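Local coordinates for protein glycerol kinase, putative (PDB 2W40) that probably phosphorylates glycerol to sn-glycerol 3-phosphate with ATP, as a member of the FGGY kinase family, at residues E280-S285 against L289-C294; Y305-S310 against S401-E406. One frame throughout, in Å; residues are numbered along the deposited sequence. Where two conformers were deposited one is given.

Interaction 1 of 2, residues E280-S285 against L289-C294. With EDO (1,2-ethanediol), chain B.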
loop_
_atom_site.group_PDB
_atom_site.type_symbol
_atom_site.label_atom_id
_atom_site.label_comp_id
_atom_site.label_asym_id
_atom_site.label_seq_id
_atom_site.Cartn_x
_atom_site.Cartn_y
_atom_site.Cartn_z
ATOM N N GLU C 280 30.865 -0.166 -32.052
ATOM C CA GLU C 280 30.965 -1.541 -32.615
ATOM C C GLU C 280 31.417 -2.637 -31.599
ATOM O O GLU C 280 31.425 -3.829 -31.936
ATOM C CB GLU C 280 31.898 -1.518 -33.841
ATOM C CG GLU C 280 31.259 -0.785 -35.033
ATOM C CD GLU C 280 32.221 -0.694 -36.254
ATOM O OE1 GLU C 280 33.438 -1.097 -36.131
ATOM O OE2 GLU C 280 31.714 -0.230 -37.301
ATOM N N LYS C 281 31.802 -2.206 -30.382
ATOM C CA LYS C 281 32.367 -3.076 -29.349
ATOM C C LYS C 281 31.215 -3.650 -28.552
ATOM O O LYS C 281 30.317 -2.917 -28.107
ATOM C CB LYS C 281 33.265 -2.261 -28.401
ATOM C CG LYS C 281 33.909 -3.092 -27.226
ATOM C CD LYS C 281 34.828 -2.261 -26.253
ATOM C CE LYS C 281 35.174 -3.060 -24.973
ATOM N NZ LYS C 281 34.427 -4.466 -24.852
ATOM N N VAL C 282 31.268 -4.952 -28.366
ATOM C CA VAL C 282 30.378 -5.668 -27.463
ATOM C C VAL C 282 30.962 -5.511 -26.072
ATOM O O VAL C 282 32.118 -5.947 -25.776
ATOM C CB VAL C 282 30.342 -7.128 -27.821
ATOM C CG1 VAL C 282 29.464 -7.957 -26.830
ATOM C CG2 VAL C 282 29.892 -7.277 -29.303
ATOM N N VAL C 283 30.188 -4.924 -25.201
ATOM C CA VAL C 283 30.573 -4.767 -23.818
ATOM C C VAL C 283 29.705 -5.648 -22.954
ATOM O O VAL C 283 28.527 -5.538 -23.009
ATOM C CB VAL C 283 30.487 -3.298 -23.364
ATOM C CG1 VAL C 283 30.866 -3.150 -21.923
ATOM C CG2 VAL C 283 31.336 -2.391 -24.289
ATOM N N TYR C 284 30.335 -6.509 -22.150
ATOM C CA TYR C 284 29.616 -7.396 -21.273
ATOM C C TYR C 284 29.705 -6.794 -19.862
ATOM O O TYR C 284 30.796 -6.575 -19.317
ATOM C CB TYR C 284 30.196 -8.771 -21.264
ATOM C CG TYR C 284 30.037 -9.564 -22.533
ATOM C CD1 TYR C 284 28.805 -10.120 -22.898
ATOM C CD2 TYR C 284 31.133 -9.758 -23.388
ATOM C CE1 TYR C 284 28.678 -10.837 -24.082
ATOM C CE2 TYR C 284 31.008 -10.518 -24.539
ATOM C CZ TYR C 284 29.772 -11.060 -24.917
ATOM O OH TYR C 284 29.750 -11.825 -26.109
ATOM N N SER C 285 28.539 -6.656 -19.233
ATOM C CA SER C 285 28.410 -6.034 -17.923
ATOM C C SER C 285 28.922 -7.003 -16.856
ATOM O O SER C 285 28.782 -8.197 -16.978
ATOM C CB SER C 285 26.945 -5.677 -17.634
ATOM O OG SER C 285 26.780 -5.003 -16.437
ATOM N N LEU C 289 23.795 -5.059 -16.166
ATOM C CA LEU C 289 23.227 -4.490 -17.361
ATOM C C LEU C 289 23.240 -5.557 -18.474
ATOM O O LEU C 289 23.997 -6.531 -18.466
ATOM C CB LEU C 289 24.061 -3.247 -17.727
ATOM C CG LEU C 289 24.105 -2.095 -16.670
ATOM C CD1 LEU C 289 24.813 -0.858 -17.160
ATOM C CD2 LEU C 289 22.652 -1.627 -16.244
ATOM N N ILE C 290 22.333 -5.408 -19.409
ATOM C CA ILE C 290 22.202 -6.368 -20.528
ATOM C C ILE C 290 22.919 -5.832 -21.779
ATOM O O ILE C 290 22.792 -4.656 -22.103
ATOM C CB ILE C 290 20.699 -6.560 -20.856
ATOM C CG1 ILE C 290 19.946 -7.339 -19.734
ATOM C CG2 ILE C 290 20.500 -7.249 -22.275
ATOM C CD1 ILE C 290 18.539 -7.544 -19.994
ATOM N N THR C 291 23.679 -6.684 -22.434
ATOM C CA THR C 291 24.306 -6.371 -23.745
ATOM C C THR C 291 23.299 -6.614 -24.853
ATOM O O THR C 291 22.760 -7.731 -24.908
ATOM C CB THR C 291 25.516 -7.292 -23.992
ATOM O OG1 THR C 291 26.354 -7.185 -22.897
ATOM C CG2 THR C 291 26.253 -6.964 -25.288
ATOM N N THR C 292 22.974 -5.611 -25.643
ATOM C CA THR C 292 21.983 -5.751 -26.689
ATOM C C THR C 292 22.475 -5.070 -27.997
ATOM O O THR C 292 23.551 -4.472 -28.036
ATOM C CB THR C 292 20.617 -5.188 -26.195
ATOM O OG1 THR C 292 19.598 -5.596 -27.085
ATOM C CG2 THR C 292 20.695 -3.592 -26.107
ATOM N N ILE C 293 21.754 -5.305 -29.047
ATOM C CA ILE C 293 22.034 -4.682 -30.325
ATOM C C ILE C 293 21.351 -3.287 -30.292
ATOM O O ILE C 293 20.145 -3.213 -29.910
ATOM C CB ILE C 293 21.458 -5.425 -31.527
ATOM C CG1 ILE C 293 22.007 -6.843 -31.683
ATOM C CG2 ILE C 293 21.646 -4.563 -32.784
ATOM C CD1 ILE C 293 23.412 -6.907 -31.959
ATOM N N CYS C 294 22.074 -2.193 -30.552
ATOM C CA CYS C 294 21.439 -0.903 -30.694
ATOM C C CYS C 294 20.705 -0.757 -32.042
ATOM O O CYS C 294 19.484 -0.451 -32.088
ATOM C CB CYS C 294 22.449 0.204 -30.498
ATOM S SG CYS C 294 21.725 1.786 -29.972
HETATM C C1 EDO B . 23.834 -9.444 -17.415
HETATM O O1 EDO B . 24.704 -8.521 -16.718
HETATM C C2 EDO B . 22.420 -9.388 -16.902
HETATM O O2 EDO B . 21.634 -10.287 -17.563
HETATM O O HOH W 1 25.992 -7.660 -20.188
#

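Interaction 2 of 2, residues Y305-S310 against S401-E406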
loop_
_atom_site.group_PDB
_atom_site.type_symbol
_atom_site.label_atom_id
_atom_site.label_comp_id
_atom_site.label_asym_id
_atom_site.label_seq_id
_atom_site.Cartn_x
_atom_site.Cartn_y
_atom_site.Cartn_z
ATOM N N TYR C 305 26.295 -1.732 -30.872
ATOM C CA TYR C 305 25.873 -2.368 -29.636
ATOM C C TYR C 305 25.493 -1.361 -28.575
ATOM O O TYR C 305 25.777 -0.203 -28.669
ATOM C CB TYR C 305 26.971 -3.325 -29.157
ATOM C CG TYR C 305 27.079 -4.519 -29.998
ATOM C CD1 TYR C 305 26.267 -5.628 -29.729
ATOM C CD2 TYR C 305 27.985 -4.600 -31.066
ATOM C CE1 TYR C 305 26.380 -6.779 -30.506
ATOM C CE2 TYR C 305 28.157 -5.768 -31.839
ATOM C CZ TYR C 305 27.351 -6.869 -31.574
ATOM O OH TYR C 305 27.370 -8.004 -32.335
ATOM N N ALA C 306 24.920 -1.868 -27.500
ATOM C CA ALA C 306 24.446 -1.049 -26.393
ATOM C C ALA C 306 24.528 -1.865 -25.100
ATOM O O ALA C 306 24.591 -3.111 -25.103
ATOM C CB ALA C 306 23.069 -0.507 -26.581
ATOM N N LEU C 307 24.545 -1.148 -24.007
ATOM C CA LEU C 307 24.312 -1.651 -22.611
ATOM C C LEU C 307 22.987 -1.105 -22.219
ATOM O O LEU C 307 22.679 0.045 -22.514
ATOM C CB LEU C 307 25.421 -1.259 -21.648
ATOM C CG LEU C 307 26.608 -2.125 -21.613
ATOM C CD1 LEU C 307 27.718 -1.557 -20.621
ATOM C CD2 LEU C 307 26.346 -3.598 -21.245
ATOM N N GLU C 308 22.166 -1.916 -21.600
ATOM C CA GLU C 308 20.807 -1.495 -21.255
ATOM C C GLU C 308 20.469 -1.845 -19.810
ATOM O O GLU C 308 20.739 -2.955 -19.310
ATOM C CB GLU C 308 19.730 -2.201 -22.111
ATOM C CG GLU C 308 18.257 -1.940 -21.658
ATOM C CD GLU C 308 17.159 -2.488 -22.570
ATOM O OE1 GLU C 308 17.395 -2.586 -23.809
ATOM O OE2 GLU C 308 16.084 -2.789 -22.029
ATOM N N GLY C 309 19.833 -0.873 -19.172
ATOM C CA GLY C 309 19.227 -0.970 -17.858
ATOM C C GLY C 309 17.753 -0.869 -17.978
ATOM O O GLY C 309 17.229 0.105 -18.478
ATOM N N SER C 310 17.072 -1.947 -17.560
ATOM C CA SER C 310 15.620 -2.087 -17.711
ATOM C C SER C 310 14.920 -2.038 -16.360
ATOM O O SER C 310 15.362 -2.666 -15.440
ATOM C CB SER C 310 15.301 -3.443 -18.390
ATOM O OG SER C 310 16.172 -3.786 -19.497
ATOM N N SER C 401 30.258 2.264 -13.923
ATOM C CA SER C 401 31.241 1.214 -13.666
ATOM C C SER C 401 31.627 0.433 -14.890
ATOM O O SER C 401 32.828 0.259 -15.215
ATOM C CB SER C 401 30.716 0.257 -12.601
ATOM O OG SER C 401 31.649 -0.785 -12.322
ATOM N N ASP C 402 30.629 -0.091 -15.580
ATOM C CA ASP C 402 30.873 -0.833 -16.805
ATOM C C ASP C 402 31.597 -0.016 -17.891
ATOM O O ASP C 402 32.415 -0.597 -18.652
ATOM C CB ASP C 402 29.575 -1.326 -17.388
ATOM C CG ASP C 402 29.011 -2.553 -16.687
ATOM O OD1 ASP C 402 29.819 -3.358 -16.114
ATOM O OD2 ASP C 402 27.785 -2.714 -16.822
ATOM N N MET C 403 31.323 1.306 -17.959
ATOM C CA MET C 403 31.898 2.157 -19.006
ATOM C C MET C 403 33.244 2.741 -18.600
ATOM O O MET C 403 33.913 3.352 -19.448
ATOM C CB MET C 403 30.967 3.225 -19.514
ATOM C CG MET C 403 29.678 2.752 -20.251
ATOM S SD MET C 403 29.934 1.674 -21.682
ATOM C CE MET C 403 30.361 2.966 -22.897
ATOM N N GLY C 404 33.669 2.516 -17.359
ATOM C CA GLY C 404 34.950 3.097 -16.893
ATOM C C GLY C 404 34.982 4.643 -16.900
ATOM O O GLY C 404 36.089 5.242 -17.062
ATOM N N ILE C 405 33.834 5.271 -16.653
ATOM C CA ILE C 405 33.675 6.736 -16.517
ATOM C C ILE C 405 33.229 7.132 -15.076
ATOM O O ILE C 405 32.770 6.311 -14.274
ATOM C CB ILE C 405 32.726 7.304 -17.571
ATOM C CG1 ILE C 405 31.357 6.585 -17.514
ATOM C CG2 ILE C 405 33.331 7.173 -18.971
ATOM C CD1 ILE C 405 30.146 7.255 -18.254
ATOM N N GLU C 406 33.414 8.403 -14.720
ATOM C CA GLU C 406 32.970 8.914 -13.424
ATOM C C GLU C 406 31.563 9.474 -13.524
ATOM O O GLU C 406 30.790 9.395 -12.561
ATOM C CB GLU C 406 33.937 10.016 -12.965
ATOM C CG GLU C 406 34.360 9.842 -11.534
ATOM C CD GLU C 406 35.704 9.142 -11.391
ATOM O OE1 GLU C 406 35.743 7.870 -11.400
ATOM O OE2 GLU C 406 36.728 9.875 -11.200
#

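Interaction 1 of 2, residues E280-S285 against L289-C294
Val282 touches Thr291 methyl to methyl, CG1 to CG2 at 3.7 Å, and the two side chains cross at about a right angle. The same CG1 lies over one face of the Tyr284 ring, offset toward its rim. Val283 gives its carbonyl. Thr291 OG1 donates to Val283 O at 2.7 Å, tilted 24° from the carbonyl plane. Thr291 OG1 stands beside its own backbone N (chi1 -53°), which sends CG2 to Val282. The CB of Tyr284 points away from the strand, and its hydroxyl bonds to Asn196. Its ring still meets Thr291 OG1 obliquely, CD1 at 3.8 Å. Ser285 turns its hydroxyl to the start of 289-294. Leu289 N donates to Ser285 OG at 3.0 Å, nearly straight at 163°. Asp402 and Cys287 N also bond to this hydroxyl. One water accepts from Ser285 N and donates to Leu289 O and Thr291 OG1. An ethanediol, probably from the crystallisation liquor, donates from O1 to Leu289 O at 2.7 Å. The two segments are thus joined at the edge of the sheet through hydroxyls and a shared water, and the buried Thr291 OG1 is satisfied by a carbonyl and that water.

Interaction 2 of 2, residues Y305-S310 against S401-E406
Leu307 meets the end of helix 377-403 with one methyl. Its CD1 lies 3.7 Å from Asp402 CB, and the two side chains cross obliquely. The same CD1 comes within 4.0 Å of Asp402 OD2 and 4.1 Å of Met403 SD. One methyl therefore touches two consecutive residues of the helix end. The other branch of the leucine stays back, with Leu307 CD2 5.5 Å from Asp402 CB. The contact is small and rests on apolar packing. Leu307 CG stands anti to its carbonyl carbon (chi1 -84°), and chi2 is extended. This carries CD1 out from the strand to the helix. Asp402 has its CB directed at the strand. It presents its aliphatic CB to the leucine, while the carboxylate serves the loop. Asp402 OD2 bonds to Ser285 OG, and OD1 to Thr286 N. With both oxygens bonded, the carboxylate is held in place beside the Leu307 methyl. Met403 does not start toward the strand, but chi1 (-65°) and the bend at chi2 (-56°) bring its sulfur to the leucine. The further bend at chi3 turns only the terminal methyl, and Met403 CE ends 5.7 Å from Leu307 CD1. Gly404 follows with positive phi and closes the helix in a Schellman motif. Its N bonds back to Ser401 O at 3.2 Å. Strand 304-311 lies between strands 272-279 and 290-295, and Leu307 also touches Ile276 and Thr291 on these neighbours. The C-terminal end of helix 377-403 therefore packs on the sheet at Leu307, while Asp402 also touches Leu289, just before strand 290-295.

In the fold
Along the chain, strand 272-279 leads into the loop at 280-285. Interaction 1 then closes a short loop, with 280-285 folding back on Leu289 and the first residues of strand 290-295. Interaction 2 opens next, on strand 304-311, and closes a much longer loop when the chain returns at the end of helix 377-403. The two contacts are in series and neither nests in the other. Their centres lie about 8 Å apart. Strands 290-295 and 304-311 are antiparallel neighbours in one mixed sheet. Both contacts lie in the C-terminal FGGY domain. Together they tie the edge of this sheet, its preceding loop and the helix end into one cluster, away from the ADP-binding residues.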